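Local coordinates for protein HTP-2 (Caenorhabditis elegans, PDB 4TZM) that is a HORMA domain protein of the meiotic chromosome axis that binds a closure motif of its partner HTP-3, at residues A[221-232]-A[243-251]. Residues are numbered along the deposited sequence; the frame is centred on the assembly and turned at random.
Sequences YTLPDGIQSVTI and HMQCWSKSM
L223 meets W247 over the face of the indole: CD1 of L223 stands 3.4 Å from the centroid of the five-membered ring of W247, almost on the ring normal, a CH-pi contact. The two side chains cross at about a right angle. The W247 torsion (chi1 -73°) sets CG beside the backbone N, and the ring also meets Y221 and S229, the latter its non-hydrogen-bonded pair partner across the ladder. The hydroxyl OH of Y221 comes within 3.6 Å of CZ3 of W247, CB of S229 approaches NE1 of W247 at 3.3 Å, and CD1 of I227 lies 4.0 Å from CB of W247. With an alanine in place of W247 the indole that L223 packs on is gone, and the loop 221-227 is likely to be held less firmly against the hairpin.

The indole projects from a pair of antiparallel strands, 228-232 and 243-248. V230 and C246 form a hydrogen-bonded pair with both amides engaged: V230 N gives a nearly straight bond to C246 O (171° at the hydrogen), and C246 N returns one of 2.9 Å to V230 O. I232 N to M244 O continues the ladder, whereas S248 N to Q228 O is weak. On the V230–C246 face, CD1 of I232 presses on CB of C246 at 3.5 Å, and the methyl CE of M251 rests near CG1 of V230. At the end of the strand, S248 OG accepts from S250 N, two residues on, in an ST turn and is also hydrogen-bonded to E123.

These strands form the C-terminal hairpin 228-235/240-248, consistent with the safety-belt region that in HORMA proteins wraps a bound closure motif. Strand 240-248 pairs on its other edge with strand 123-133, while V230, I232 and C246 pack on helix 164-185; Y221 reaches strand 105-113, where its hydroxyl is hydrogen-bonded to E107.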
loop_
_atom_site.group_PDB
_atom_site.type_symbol
_atom_site.label_atom_id
_atom_site.label_comp_id
_atom_site.label_asym_id
_atom_site.label_seq_id
_atom_site.Cartn_x
_atom_site.Cartn_y
_atom_site.Cartn_z
ATOM N N TYR A 221 5.793 10.936 11.367
ATOM C CA TYR A 221 7.094 10.320 11.616
ATOM C C TYR A 221 8.206 11.193 11.045
ATOM O O TYR A 221 7.988 11.958 10.107
ATOM C CB TYR A 221 7.167 8.903 11.026
ATOM C CG TYR A 221 7.057 8.831 9.514
ATOM C CD1 TYR A 221 8.171 9.023 8.702
ATOM C CD2 TYR A 221 5.843 8.553 8.903
ATOM C CE1 TYR A 221 8.073 8.957 7.327
ATOM C CE2 TYR A 221 5.737 8.482 7.527
ATOM C CZ TYR A 221 6.854 8.685 6.745
ATOM O OH TYR A 221 6.750 8.615 5.376
ATOM N N THR A 222 9.398 11.076 11.618
ATOM C CA THR A 222 10.559 11.802 11.123
ATOM C C THR A 222 11.657 10.800 10.775
ATOM O O THR A 222 11.670 9.682 11.291
ATOM C CB THR A 222 11.070 12.827 12.160
ATOM O OG1 THR A 222 9.969 13.598 12.656
ATOM C CG2 THR A 222 12.103 13.763 11.545
ATOM N N LEU A 223 12.563 11.193 9.886
ATOM C CA LEU A 223 13.641 10.319 9.456
ATOM C C LEU A 223 14.980 10.804 9.991
ATOM O O LEU A 223 15.122 11.973 10.350
ATOM C CB LEU A 223 13.686 10.242 7.927
ATOM C CG LEU A 223 12.380 9.900 7.211
ATOM C CD1 LEU A 223 12.552 9.999 5.703
ATOM C CD2 LEU A 223 11.907 8.513 7.615
ATOM N N PRO A 224 15.968 9.900 10.066
ATOM C CA PRO A 224 17.351 10.329 10.285
ATOM C C PRO A 224 17.839 11.151 9.098
ATOM O O PRO A 224 17.179 11.168 8.058
ATOM C CB PRO A 224 18.121 9.010 10.398
ATOM C CG PRO A 224 17.094 8.012 10.809
ATOM C CD PRO A 224 15.830 8.435 10.129
ATOM N N ASP A 225 18.979 11.815 9.243
ATOM C CA ASP A 225 19.477 12.684 8.181
ATOM C C ASP A 225 20.250 11.913 7.114
ATOM O O ASP A 225 20.362 12.361 5.973
ATOM C CB ASP A 225 20.352 13.791 8.769
ATOM C CG ASP A 225 19.557 14.774 9.610
ATOM O OD1 ASP A 225 18.835 15.610 9.025
ATOM O OD2 ASP A 225 19.656 14.712 10.853
ATOM N N GLY A 226 20.771 10.747 7.481
ATOM C CA GLY A 226 21.560 9.954 6.557
ATOM C C GLY A 226 20.894 8.653 6.158
ATOM O O GLY A 226 21.549 7.749 5.636
ATOM N N ILE A 227 19.590 8.553 6.397
ATOM C CA ILE A 227 18.867 7.325 6.095
ATOM C C ILE A 227 18.676 7.174 4.585
ATOM O O ILE A 227 18.450 8.153 3.873
ATOM C CB ILE A 227 17.501 7.277 6.837
ATOM C CG1 ILE A 227 16.893 5.874 6.756
ATOM C CG2 ILE A 227 16.544 8.344 6.314
ATOM C CD1 ILE A 227 15.787 5.631 7.759
ATOM N N GLN A 228 18.801 5.942 4.101
ATOM C CA GLN A 228 18.710 5.666 2.671
ATOM C C GLN A 228 17.264 5.517 2.209
ATOM O O GLN A 228 16.386 5.159 2.992
ATOM C CB GLN A 228 19.510 4.409 2.319
ATOM C CG GLN A 228 21.019 4.614 2.316
ATOM C CD GLN A 228 21.473 5.612 1.263
ATOM O OE1 GLN A 228 20.796 5.824 0.255
ATOM N NE2 GLN A 228 22.623 6.235 1.495
ATOM N N SER A 229 17.035 5.788 0.927
ATOM C CA SER A 229 15.689 5.799 0.360
ATOM C C SER A 229 15.621 5.052 -0.969
ATOM O O SER A 229 16.336 5.387 -1.913
ATOM C CB SER A 229 15.213 7.242 0.165
ATOM O OG SER A 229 14.049 7.298 -0.641
ATOM N N VAL A 230 14.751 4.049 -1.045
ATOM C CA VAL A 230 14.595 3.274 -2.271
ATOM C C VAL A 230 13.122 3.195 -2.699
ATOM O O VAL A 230 12.221 3.107 -1.869
ATOM C CB VAL A 230 15.192 1.846 -2.111
ATOM C CG1 VAL A 230 14.384 1.015 -1.125
ATOM C CG2 VAL A 230 15.294 1.142 -3.461
ATOM N N THR A 231 12.892 3.254 -4.007
ATOM C CA THR A 231 11.547 3.216 -4.570
ATOM C C THR A 231 11.145 1.788 -4.932
ATOM O O THR A 231 11.865 1.093 -5.643
ATOM C CB THR A 231 11.446 4.119 -5.822
ATOM O OG1 THR A 231 11.712 5.478 -5.457
ATOM C CG2 THR A 231 10.063 4.029 -6.452
ATOM N N ILE A 232 9.996 1.352 -4.433
ATOM C CA ILE A 232 9.511 -0.002 -4.683
ATOM C C ILE A 232 8.730 -0.056 -5.989
ATOM O O ILE A 232 8.839 -1.019 -6.752
ATOM C CB ILE A 232 8.619 -0.510 -3.521
ATOM C CG1 ILE A 232 9.467 -0.826 -2.290
ATOM C CG2 ILE A 232 7.834 -1.750 -3.922
ATOM C CD1 ILE A 232 9.729 0.363 -1.409
ATOM N N HIS A 243 2.312 5.745 -4.676
ATOM C CA HIS A 243 3.765 5.639 -4.742
ATOM C C HIS A 243 4.307 4.952 -3.488
ATOM O O HIS A 243 4.108 5.436 -2.371
ATOM C CB HIS A 243 4.401 7.016 -4.903
ATOM C CG HIS A 243 5.879 6.972 -5.128
ATOM N ND1 HIS A 243 6.783 7.488 -4.224
ATOM C CD2 HIS A 243 6.612 6.469 -6.149
ATOM C CE1 HIS A 243 8.011 7.310 -4.684
ATOM N NE2 HIS A 243 7.933 6.693 -5.848
ATOM N N MET A 244 4.984 3.823 -3.687
ATOM C CA MET A 244 5.526 3.021 -2.592
ATOM C C MET A 244 7.023 3.294 -2.409
ATOM O O MET A 244 7.800 3.256 -3.369
ATOM C CB MET A 244 5.270 1.530 -2.855
ATOM C CG MET A 244 5.561 0.603 -1.676
ATOM S SD MET A 244 4.423 0.795 -0.285
ATOM C CE MET A 244 5.100 -0.379 0.888
ATOM N N GLN A 245 7.419 3.581 -1.174
ATOM C CA GLN A 245 8.796 3.949 -0.868
ATOM C C GLN A 245 9.273 3.260 0.402
ATOM O O GLN A 245 8.467 2.868 1.243
ATOM C CB GLN A 245 8.921 5.466 -0.713
ATOM C CG GLN A 245 9.696 6.156 -1.817
ATOM C CD GLN A 245 9.525 7.665 -1.798
ATOM O OE1 GLN A 245 8.647 8.193 -1.116
ATOM N NE2 GLN A 245 10.364 8.367 -2.555
ATOM N N CYS A 246 10.586 3.110 0.539
ATOM C CA CYS A 246 11.154 2.531 1.748
ATOM C C CYS A 246 12.356 3.333 2.217
ATOM O O CYS A 246 13.331 3.494 1.484
ATOM C CB CYS A 246 11.555 1.070 1.523
ATOM S SG CYS A 246 12.371 0.276 2.939
ATOM N N TRP A 247 12.259 3.858 3.432
ATOM C CA TRP A 247 13.408 4.409 4.136
ATOM C C TRP A 247 13.840 3.374 5.163
ATOM O O TRP A 247 12.994 2.738 5.791
ATOM C CB TRP A 247 13.067 5.734 4.818
ATOM C CG TRP A 247 12.905 6.889 3.879
ATOM C CD1 TRP A 247 13.901 7.641 3.329
ATOM C CD2 TRP A 247 11.673 7.440 3.397
ATOM N NE1 TRP A 247 13.367 8.621 2.526
ATOM C CE2 TRP A 247 12.001 8.518 2.551
ATOM C CE3 TRP A 247 10.326 7.123 3.594
ATOM C CZ2 TRP A 247 11.029 9.282 1.903
ATOM C CZ3 TRP A 247 9.362 7.883 2.951
ATOM C CH2 TRP A 247 9.719 8.948 2.117
ATOM N N SER A 248 15.143 3.187 5.339
ATOM C CA SER A 248 15.598 2.149 6.257
ATOM C C SER A 248 17.013 2.359 6.787
ATOM O O SER A 248 17.913 2.769 6.056
ATOM C CB SER A 248 15.504 0.778 5.579
ATOM O OG SER A 248 15.687 -0.265 6.520
ATOM N N LYS A 249 17.189 2.073 8.071
ATOM C CA LYS A 249 18.510 2.022 8.680
ATOM C C LYS A 249 19.225 0.755 8.231
ATOM O O LYS A 249 20.454 0.684 8.233
ATOM C CB LYS A 249 18.410 2.050 10.206
ATOM C CG LYS A 249 18.142 3.418 10.812
ATOM C CD LYS A 249 19.297 4.369 10.554
ATOM C CE LYS A 249 19.367 5.449 11.623
ATOM N NZ LYS A 249 20.419 6.464 11.336
ATOM N N SER A 250 18.438 -0.241 7.837
ATOM C CA SER A 250 18.955 -1.569 7.518
ATOM C C SER A 250 19.458 -1.683 6.078
ATOM O O SER A 250 19.709 -2.787 5.588
ATOM C CB SER A 250 17.874 -2.622 7.773
ATOM O OG SER A 250 17.327 -2.494 9.074
ATOM N N MET A 251 19.611 -0.544 5.406
ATOM C CA MET A 251 20.033 -0.530 4.008
ATOM C C MET A 251 21.514 -0.180 3.874
ATOM O O MET A 251 21.911 0.975 4.038
ATOM C CB MET A 251 19.183 0.460 3.206
ATOM C CG MET A 251 19.139 0.183 1.708
ATOM S SD MET A 251 18.183 1.416 0.803
ATOM C CE MET A 251 16.693 1.507 1.794
#